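Udp-n-acetylglucosamine pyrophosphorylase (Trypanosoma brucei, PDB 4BQH) probably catalyses the formation of UDP-N-acetylglucosamine and diphosphate from UTP and N-acetyl-alpha-D-glucosamine 1-phosphate. Local coordinates at residues D130-F135 / G182-E187; S146-H151 / Q189-E194; C309-P314 / V318-R323. All coordinates share one frame; numbering follows the deposited sequence.

Contact 1 of 3, residues D130-F135 / G182-E187; sequences DKPKGF and GQNDAE
P132 and E187 form the middle of a small, mainly van der Waals contact between a loop that turns through a short 3-10 segment (133-135) and the residue before helix 185-194 with its first turn. The loop lies between strand 129-130 and helix 147-166, and no hydrogen bond joins the two segments directly. The glutamate approaches the proline from the opposite direction, laying its carboxylate against the pyrrolidine ring: E187 OE1 is 3.7 Å from P132 CD, and E187 CD is 3.8 Å from P132 CG. A first torsion of 75° places E187 CG between its own backbone N and carbonyl carbon, and the chain then runs extended to the carboxylate. K131 NZ stands 5.4 Å from E187 OE1, too far for a salt bridge, although its charge would probably favour an ionised carboxylate.

F135 widens the patch. P132 CD sits 3.6 Å above the F135 ring plane, over its centre, while the ring edge meets the helix backbone, F135 CZ lying 3.5 Å from E187 O. The loop is held in this shape by the bond from F135 N to P132 O (3.0 Å). F135 also stacks on F191, further along the same helix.

On the other flank, N184 brings its amide to the proline, with ND2 4.0 Å from P132 CB. That amide is anchored elsewhere: OD1 accepts from S181 N, and ND2 donates to A120 O. K133 points away from the contact, and its NZ bonds to V437 O. The run from A120 to K133 matches the glycine-rich signature of UDPGP-family pyrophosphorylases, which ends in a Pro-Lys pair. The arrangement is thus that of the GT-A-type loop that binds nucleotide in relatives, and probably here, packed at its P132 end on the helix following strand 175-180.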
loop_
_atom_site.group_PDB
_atom_site.type_symbol
_atom_site.label_atom_id
_atom_site.label_comp_id
_atom_site.label_asym_id
_atom_site.label_seq_id
_atom_site.Cartn_x
_atom_site.Cartn_y
_atom_site.Cartn_z
ATOM N N ASP A 130 -4.493 20.201 -0.173
ATOM C CA ASP A 130 -3.783 20.190 1.115
ATOM C C ASP A 130 -4.506 19.440 2.234
ATOM O O ASP A 130 -4.659 19.940 3.356
ATOM C CB ASP A 130 -3.411 21.617 1.546
ATOM C CG ASP A 130 -2.197 22.164 0.783
ATOM O OD1 ASP A 130 -2.153 22.051 -0.467
ATOM O OD2 ASP A 130 -1.284 22.710 1.442
ATOM N N LYS A 131 -4.948 18.235 1.908
ATOM C CA LYS A 131 -5.577 17.326 2.854
ATOM C C LYS A 131 -4.917 15.958 2.625
ATOM O O LYS A 131 -4.155 15.822 1.680
ATOM C CB LYS A 131 -7.083 17.282 2.590
ATOM C CG LYS A 131 -7.811 18.486 3.184
ATOM C CD LYS A 131 -9.171 18.704 2.547
ATOM C CE LYS A 131 -9.825 19.980 3.064
ATOM N NZ LYS A 131 -10.187 19.850 4.511
ATOM N N PRO A 132 -5.178 14.961 3.494
ATOM C CA PRO A 132 -4.577 13.651 3.233
ATOM C C PRO A 132 -5.035 13.112 1.899
ATOM O O PRO A 132 -6.168 13.362 1.472
ATOM C CB PRO A 132 -5.105 12.789 4.394
ATOM C CG PRO A 132 -5.342 13.774 5.472
ATOM C CD PRO A 132 -5.938 14.950 4.760
ATOM N N LYS A 133 -4.160 12.383 1.222
ATOM C CA LYS A 133 -4.493 11.893 -0.115
ATOM C C LYS A 133 -5.742 11.025 -0.179
ATOM O O LYS A 133 -6.457 11.056 -1.184
ATOM C CB LYS A 133 -3.301 11.170 -0.772
ATOM C CG LYS A 133 -3.596 10.792 -2.226
ATOM C CD LYS A 133 -2.381 10.277 -2.967
ATOM C CE LYS A 133 -1.406 11.409 -3.299
ATOM N NZ LYS A 133 -0.234 10.844 -4.001
ATOM N N GLY A 134 -6.024 10.268 0.887
ATOM C CA GLY A 134 -7.226 9.437 0.918
ATOM C C GLY A 134 -8.530 10.219 0.808
ATOM O O GLY A 134 -9.568 9.659 0.450
ATOM N N PHE A 135 -8.476 11.513 1.113
ATOM C CA PHE A 135 -9.664 12.382 0.994
ATOM C C PHE A 135 -9.946 12.727 -0.470
ATOM O O PHE A 135 -11.063 13.172 -0.818
ATOM C CB PHE A 135 -9.464 13.725 1.748
ATOM C CG PHE A 135 -9.420 13.635 3.257
ATOM C CD1 PHE A 135 -8.860 12.555 3.925
ATOM C CD2 PHE A 135 -9.870 14.711 4.019
ATOM C CE1 PHE A 135 -8.792 12.528 5.305
ATOM C CE2 PHE A 135 -9.815 14.679 5.403
ATOM C CZ PHE A 135 -9.272 13.589 6.047
ATOM N N GLY A 182 1.606 11.307 12.220
ATOM C CA GLY A 182 1.340 11.969 13.491
ATOM C C GLY A 182 0.483 13.203 13.269
ATOM O O GLY A 182 -0.490 13.447 13.991
ATOM N N GLN A 183 0.813 13.956 12.233
ATOM C CA GLN A 183 0.104 15.198 11.985
ATOM C C GLN A 183 -1.281 15.049 11.383
ATOM O O GLN A 183 -2.139 15.872 11.650
ATOM C CB GLN A 183 0.957 16.150 11.163
ATOM C CG GLN A 183 2.103 16.712 11.987
ATOM C CD GLN A 183 2.869 17.805 11.271
ATOM O OE1 GLN A 183 3.187 17.691 10.077
ATOM N NE2 GLN A 183 3.180 18.875 12.001
ATOM N N ASN A 184 -1.516 13.999 10.592
ATOM C CA ASN A 184 -2.799 13.854 9.907
ATOM C C ASN A 184 -3.770 12.859 10.547
ATOM O O ASN A 184 -4.872 12.638 10.035
ATOM C CB ASN A 184 -2.609 13.617 8.388
ATOM C CG ASN A 184 -2.340 12.156 8.017
ATOM O OD1 ASN A 184 -2.440 11.240 8.838
ATOM N ND2 ASN A 184 -2.006 11.941 6.748
ATOM N N ASP A 185 -3.368 12.285 11.677
ATOM C CA ASP A 185 -4.149 11.200 12.266
ATOM C C ASP A 185 -5.544 11.654 12.690
ATOM O O ASP A 185 -6.548 11.053 12.311
ATOM C CB ASP A 185 -3.398 10.518 13.411
ATOM C CG ASP A 185 -4.200 9.382 14.024
ATOM O OD1 ASP A 185 -5.068 9.650 14.881
ATOM O OD2 ASP A 185 -4.006 8.222 13.628
ATOM N N ALA A 186 -5.596 12.755 13.442
ATOM C CA ALA A 186 -6.869 13.251 13.961
ATOM C C ALA A 186 -7.837 13.608 12.848
ATOM O O ALA A 186 -9.007 13.241 12.897
ATOM C CB ALA A 186 -6.622 14.451 14.868
ATOM N N GLU A 187 -7.359 14.321 11.835
ATOM C CA GLU A 187 -8.231 14.720 10.746
ATOM C C GLU A 187 -8.686 13.494 9.946
ATOM O O GLU A 187 -9.817 13.460 9.463
ATOM C CB GLU A 187 -7.584 15.805 9.867
ATOM C CG GLU A 187 -6.494 15.331 8.919
ATOM C CD GLU A 187 -5.823 16.476 8.170
ATOM O OE1 GLU A 187 -6.526 17.281 7.532
ATOM O OE2 GLU A 187 -4.585 16.568 8.227
#

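Contact 2 of 3, residues S146-H151 / Q189-E194; sequences SLFMMH and QRFFEE
F148, in the first turn of helix 147-166, reaches across to helix 185-194 and settles against F192 and F191. F148 CB only grazes the other ring, 4.2 Å from F192 CZ. With CG anti to the carbonyl carbon (chi1 -83°) the ring faces F192, F148 CG lying 3.7 Å from F192 CE1. The two ortho carbons diverge in their partners: F148 CD1 meets F192 CZ at 3.7 Å, whereas CD2 touches F192 CE1 and also F191 CE2, the latter at 3.9 Å. CE1, CE2 and CZ of F148 complete the ring around F192 CE1, which stands 3.5 Å above the plane, over its centre. This is a T-shaped stack, the edge of F192 on the face of F148, with the planes at 64°.

F191 meets the edge of F148 and also turns its own edge to S146, whose OG lies 3.6 Å from F191 CZ. S146 is the N-cap residue of helix 147-166, and S146 OG accepts from M149 N (3.1 Å, 154° at the hydrogen).

The interface is therefore almost wholly aromatic, extended through F198 and F207 around F192. Its one polar side-chain group, the serine hydroxyl, is buried but satisfied within its own helix, so cohesion between the helices rests on ring packing.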
loop_
_atom_site.group_PDB
_atom_site.type_symbol
_atom_site.label_atom_id
_atom_site.label_comp_id
_atom_site.label_asym_id
_atom_site.label_seq_id
_atom_site.Cartn_x
_atom_site.Cartn_y
_atom_site.Cartn_z
ATOM N N SER A 146 -14.324 9.603 -2.437
ATOM C CA SER A 146 -12.908 9.704 -2.065
ATOM C C SER A 146 -12.153 8.390 -2.324
ATOM O O SER A 146 -12.746 7.320 -2.481
ATOM C CB SER A 146 -12.746 10.133 -0.595
ATOM O OG SER A 146 -13.228 9.166 0.344
ATOM N N LEU A 147 -10.833 8.482 -2.386
ATOM C CA LEU A 147 -10.027 7.278 -2.447
ATOM C C LEU A 147 -10.288 6.371 -1.229
ATOM O O LEU A 147 -10.437 5.168 -1.407
ATOM C CB LEU A 147 -8.539 7.623 -2.621
ATOM C CG LEU A 147 -8.204 8.348 -3.936
ATOM C CD1 LEU A 147 -6.745 8.787 -3.851
ATOM C CD2 LEU A 147 -8.434 7.471 -5.155
ATOM N N PHE A 148 -10.385 6.932 -0.020
ATOM C CA PHE A 148 -10.742 6.116 1.165
ATOM C C PHE A 148 -12.062 5.376 0.949
ATOM O O PHE A 148 -12.153 4.191 1.201
ATOM C CB PHE A 148 -10.839 6.940 2.455
ATOM C CG PHE A 148 -9.520 7.200 3.142
ATOM C CD1 PHE A 148 -8.605 6.169 3.361
ATOM C CD2 PHE A 148 -9.232 8.466 3.668
ATOM C CE1 PHE A 148 -7.404 6.411 4.039
ATOM C CE2 PHE A 148 -8.026 8.711 4.358
ATOM C CZ PHE A 148 -7.106 7.683 4.537
ATOM N N MET A 149 -13.075 6.080 0.457
ATOM C CA MET A 149 -14.388 5.479 0.302
ATOM C C MET A 149 -14.353 4.290 -0.638
ATOM O O MET A 149 -14.928 3.251 -0.331
ATOM C CB MET A 149 -15.404 6.516 -0.191
ATOM C CG MET A 149 -16.795 5.941 -0.381
ATOM S SD MET A 149 -17.924 7.338 -0.463
ATOM C CE MET A 149 -19.488 6.473 -0.557
ATOM N N MET A 150 -13.657 4.427 -1.770
ATOM C CA MET A 150 -13.584 3.333 -2.741
ATOM C C MET A 150 -12.814 2.124 -2.178
ATOM O O MET A 150 -13.202 0.986 -2.433
ATOM C CB MET A 150 -13.045 3.793 -4.094
ATOM C CG MET A 150 -14.086 4.597 -4.894
ATOM S SD MET A 150 -13.489 5.246 -6.474
ATOM C CE MET A 150 -12.260 6.394 -5.886
ATOM N N HIS A 151 -11.757 2.372 -1.412
ATOM C CA HIS A 151 -11.067 1.273 -0.710
ATOM C C HIS A 151 -11.990 0.509 0.195
ATOM O O HIS A 151 -11.998 -0.724 0.164
ATOM C CB HIS A 151 -9.845 1.744 0.076
ATOM C CG HIS A 151 -8.531 1.532 -0.654
ATOM N ND1 HIS A 151 -8.222 2.198 -1.789
ATOM C CD2 HIS A 151 -7.438 0.724 -0.363
ATOM C CE1 HIS A 151 -6.975 1.818 -2.224
ATOM N NE2 HIS A 151 -6.501 0.915 -1.363
ATOM N N GLN A 189 -9.188 10.379 11.268
ATOM C CA GLN A 189 -10.232 9.710 12.070
ATOM C C GLN A 189 -11.549 10.458 11.964
ATOM O O GLN A 189 -12.602 9.831 11.836
ATOM C CB GLN A 189 -9.808 9.603 13.520
ATOM C CG GLN A 189 -8.614 8.685 13.710
ATOM C CD GLN A 189 -8.488 8.210 15.123
ATOM O OE1 GLN A 189 -9.446 7.716 15.700
ATOM N NE2 GLN A 189 -7.315 8.368 15.695
ATOM N N ARG A 190 -11.477 11.792 11.999
ATOM C CA ARG A 190 -12.671 12.642 11.834
ATOM C C ARG A 190 -13.394 12.397 10.512
ATOM O O ARG A 190 -14.612 12.264 10.472
ATOM C CB ARG A 190 -12.304 14.119 11.948
ATOM C CG ARG A 190 -12.272 14.640 13.369
ATOM C CD ARG A 190 -12.426 16.160 13.335
ATOM N NE ARG A 190 -12.429 16.748 14.672
ATOM C CZ ARG A 190 -13.514 16.921 15.425
ATOM N NH1 ARG A 190 -14.714 16.540 14.993
ATOM N NH2 ARG A 190 -13.394 17.469 16.625
ATOM N N PHE A 191 -12.638 12.358 9.426
ATOM C CA PHE A 191 -13.188 12.068 8.101
ATOM C C PHE A 191 -13.913 10.715 8.084
ATOM O O PHE A 191 -15.008 10.619 7.556
ATOM C CB PHE A 191 -12.045 12.116 7.072
ATOM C CG PHE A 191 -12.471 11.953 5.635
ATOM C CD1 PHE A 191 -13.135 12.977 4.963
ATOM C CD2 PHE A 191 -12.149 10.786 4.929
ATOM C CE1 PHE A 191 -13.485 12.840 3.626
ATOM C CE2 PHE A 191 -12.508 10.638 3.586
ATOM C CZ PHE A 191 -13.177 11.667 2.933
ATOM N N PHE A 192 -13.302 9.666 8.652
ATOM C CA PHE A 192 -13.961 8.357 8.712
ATOM C C PHE A 192 -15.252 8.445 9.539
ATOM O O PHE A 192 -16.300 7.942 9.119
ATOM C CB PHE A 192 -13.034 7.264 9.281
ATOM C CG PHE A 192 -12.194 6.565 8.230
ATOM C CD1 PHE A 192 -11.095 7.200 7.657
ATOM C CD2 PHE A 192 -12.509 5.272 7.813
ATOM C CE1 PHE A 192 -10.320 6.549 6.681
ATOM C CE2 PHE A 192 -11.742 4.616 6.850
ATOM C CZ PHE A 192 -10.654 5.261 6.273
ATOM N N GLU A 193 -15.156 9.062 10.711
ATOM C CA GLU A 193 -16.321 9.205 11.611
ATOM C C GLU A 193 -17.518 9.913 10.949
ATOM O O GLU A 193 -18.662 9.434 11.033
ATOM C CB GLU A 193 -15.908 9.917 12.901
ATOM C CG GLU A 193 -15.071 9.058 13.844
ATOM C CD GLU A 193 -14.369 9.863 14.933
ATOM O OE1 GLU A 193 -14.732 11.045 15.154
ATOM O OE2 GLU A 193 -13.451 9.320 15.579
ATOM N N GLU A 194 -17.236 11.036 10.289
ATOM C CA GLU A 194 -18.247 11.845 9.580
ATOM C C GLU A 194 -18.916 11.080 8.437
ATOM O O GLU A 194 -20.035 11.396 8.018
ATOM C CB GLU A 194 -17.603 13.103 9.006
ATOM C CG GLU A 194 -17.187 14.133 10.048
ATOM C CD GLU A 194 -16.312 15.244 9.481
ATOM O OE1 GLU A 194 -16.110 15.331 8.251
ATOM O OE2 GLU A 194 -15.801 16.046 10.278
#

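Contact 3 of 3, residues C309-P314 / V318-R323; sequences CPKRGP and VGVFVR
K311 CD rests against two valines, V318 and V320, touching V320 CG1 at 3.7 Å and V318 CG1 at 3.8 Å. One methylene thus supplies the nearest approach to both residues, and the contact is purely apolar. The valines are two positions apart in an extended chain, so both send their CB toward the lysine, with G319 between them. V320 is crossed by the lysine chain at about a right angle, whereas V318 runs alongside in the reverse sense. V318 CG1 is carried to the lysine by a first torsion of 61°, which sets it between the backbone N and the carbonyl carbon.

The lysine is not extended. Bends at its second and third torsions press the aliphatic part on the valines while the ammonium group turns back to its own loop. There NZ donates to P314 O over 2.8 Å, the nitrogen standing 54° out of the carbonyl plane, and it has a weak second bond to E316 O. Apolar shaft and charged end are in this way served by different partners, and the loop is drawn together across its own bend.

Further out, K311 N is bound by N353 OD1, and R312 forms a salt bridge with D431, so both backbone and side chains tie this loop to its surroundings. V320 pairs through its backbone with V331 and V322 with G329, while G319 and F321 bond to N356 and C354.

The two segments make up most of the connection by which the chain leaves strand 304-309 of the large mixed GT-A-like sheet and enters strand 320-324. That strand, the middle one of a three-stranded antiparallel sheet, forms a beta hairpin with 327-331, and the lysine packs on the residues leading into it.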
loop_
_atom_site.group_PDB
_atom_site.type_symbol
_atom_site.label_atom_id
_atom_site.label_comp_id
_atom_site.label_asym_id
_atom_site.label_seq_id
_atom_site.Cartn_x
_atom_site.Cartn_y
_atom_site.Cartn_z
ATOM N N CYS A 309 4.920 -5.832 -12.108
ATOM C CA CYS A 309 4.416 -5.674 -13.477
ATOM C C CYS A 309 5.605 -5.652 -14.454
ATOM O O CYS A 309 6.686 -5.191 -14.085
ATOM C CB CYS A 309 3.665 -4.332 -13.592
ATOM S SG CYS A 309 2.150 -4.319 -12.602
ATOM N N PRO A 310 5.402 -6.099 -15.706
ATOM C CA PRO A 310 6.445 -5.868 -16.706
ATOM C C PRO A 310 6.774 -4.361 -16.822
ATOM O O PRO A 310 5.883 -3.514 -16.661
ATOM C CB PRO A 310 5.816 -6.363 -18.024
ATOM C CG PRO A 310 4.591 -7.137 -17.644
ATOM C CD PRO A 310 4.177 -6.702 -16.275
ATOM N N LYS A 311 8.023 -4.018 -17.102
ATOM C CA LYS A 311 8.378 -2.613 -17.338
ATOM C C LYS A 311 7.716 -2.101 -18.617
ATOM O O LYS A 311 7.527 -2.863 -19.556
ATOM C CB LYS A 311 9.898 -2.407 -17.431
ATOM C CG LYS A 311 10.639 -2.842 -16.165
ATOM C CD LYS A 311 11.731 -1.870 -15.753
ATOM C CE LYS A 311 12.612 -1.406 -16.895
ATOM N NZ LYS A 311 13.687 -0.459 -16.499
ATOM N N ARG A 312 7.382 -0.815 -18.634
ATOM C CA ARG A 312 6.783 -0.191 -19.820
ATOM C C ARG A 312 7.777 -0.058 -20.980
ATOM O O ARG A 312 7.395 -0.074 -22.164
ATOM C CB ARG A 312 6.158 1.158 -19.441
ATOM C CG ARG A 312 4.721 1.015 -18.973
ATOM C CD ARG A 312 3.790 0.945 -20.183
ATOM N NE ARG A 312 2.690 0.020 -19.943
ATOM C CZ ARG A 312 1.492 0.390 -19.515
ATOM N NH1 ARG A 312 1.240 1.678 -19.316
ATOM N NH2 ARG A 312 0.553 -0.524 -19.298
ATOM N N GLY A 313 9.045 0.059 -20.625
ATOM C CA GLY A 313 10.148 0.016 -21.592
ATOM C C GLY A 313 11.428 -0.002 -20.773
ATOM O O GLY A 313 11.373 0.185 -19.561
ATOM N N PRO A 314 12.587 -0.179 -21.437
ATOM C CA PRO A 314 13.871 -0.322 -20.722
ATOM C C PRO A 314 14.226 0.847 -19.808
ATOM O O PRO A 314 14.848 0.633 -18.757
ATOM C CB PRO A 314 14.897 -0.512 -21.864
ATOM C CG PRO A 314 14.217 0.053 -23.081
ATOM C CD PRO A 314 12.758 -0.265 -22.897
ATOM N N VAL A 318 11.632 2.835 -12.512
ATOM C CA VAL A 318 10.963 2.068 -11.471
ATOM C C VAL A 318 11.973 1.034 -10.939
ATOM O O VAL A 318 12.914 0.672 -11.639
ATOM C CB VAL A 318 9.714 1.370 -12.042
ATOM C CG1 VAL A 318 10.097 0.401 -13.150
ATOM C CG2 VAL A 318 8.931 0.635 -10.959
ATOM N N GLY A 319 11.801 0.595 -9.699
ATOM C CA GLY A 319 12.704 -0.407 -9.156
ATOM C C GLY A 319 12.299 -1.777 -9.674
ATOM O O GLY A 319 11.143 -1.981 -10.015
ATOM N N VAL A 320 13.260 -2.700 -9.775
ATOM C CA VAL A 320 12.957 -4.080 -10.203
ATOM C C VAL A 320 13.411 -5.074 -9.161
ATOM O O VAL A 320 14.382 -4.826 -8.422
ATOM C CB VAL A 320 13.566 -4.465 -11.569
ATOM C CG1 VAL A 320 12.967 -3.584 -12.691
ATOM C CG2 VAL A 320 15.092 -4.334 -11.527
ATOM N N PHE A 321 12.659 -6.179 -9.056
ATOM C CA PHE A 321 13.037 -7.226 -8.101
ATOM C C PHE A 321 14.200 -8.056 -8.595
ATOM O O PHE A 321 14.278 -8.419 -9.791
ATOM C CB PHE A 321 11.858 -8.126 -7.760
ATOM C CG PHE A 321 10.981 -7.547 -6.697
ATOM C CD1 PHE A 321 9.957 -6.694 -7.040
ATOM C CD2 PHE A 321 11.225 -7.807 -5.343
ATOM C CE1 PHE A 321 9.163 -6.110 -6.058
ATOM C CE2 PHE A 321 10.420 -7.251 -4.350
ATOM C CZ PHE A 321 9.397 -6.381 -4.724
ATOM N N VAL A 322 15.114 -8.337 -7.668
ATOM C CA VAL A 322 16.308 -9.140 -7.961
ATOM C C VAL A 322 16.579 -10.066 -6.778
ATOM O O VAL A 322 16.102 -9.827 -5.667
ATOM C CB VAL A 322 17.562 -8.255 -8.181
ATOM C CG1 VAL A 322 17.298 -7.157 -9.216
ATOM C CG2 VAL A 322 18.023 -7.615 -6.879
ATOM N N ARG A 323 17.367 -11.108 -7.027
ATOM C CA ARG A 323 17.898 -11.934 -5.945
ATOM C C ARG A 323 19.420 -11.839 -5.983
ATOM O O ARG A 323 20.040 -12.046 -7.033
ATOM C CB ARG A 323 17.462 -13.388 -6.099
ATOM C CG ARG A 323 17.665 -14.177 -4.809
ATOM C CD ARG A 323 17.306 -15.639 -4.964
ATOM N NE ARG A 323 18.289 -16.343 -5.774
ATOM C CZ ARG A 323 18.141 -17.594 -6.201
ATOM N NH1 ARG A 323 17.041 -18.269 -5.896
ATOM N NH2 ARG A 323 19.085 -18.158 -6.943
#

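Contacts 1 and 2 are neighbours, their centres 10 Å apart, and both lean on helix 185-194, contact 1 near its start and contact 2 further along. Their segments alternate in the chain, and they touch where G134 O probably accepts a hydrogen bond from F148 N. Together they fasten the signature loop to helices 147-166 and 185-194 beside the mixed sheet. Contact 3 comes later in the chain, on the opposite side of its centre, about 31 Å from contact 1 and 33 Å from contact 2 between centres. It is separate packing, its nearest atoms about 15 Å from either, in the link between the mixed sheet and the small antiparallel one.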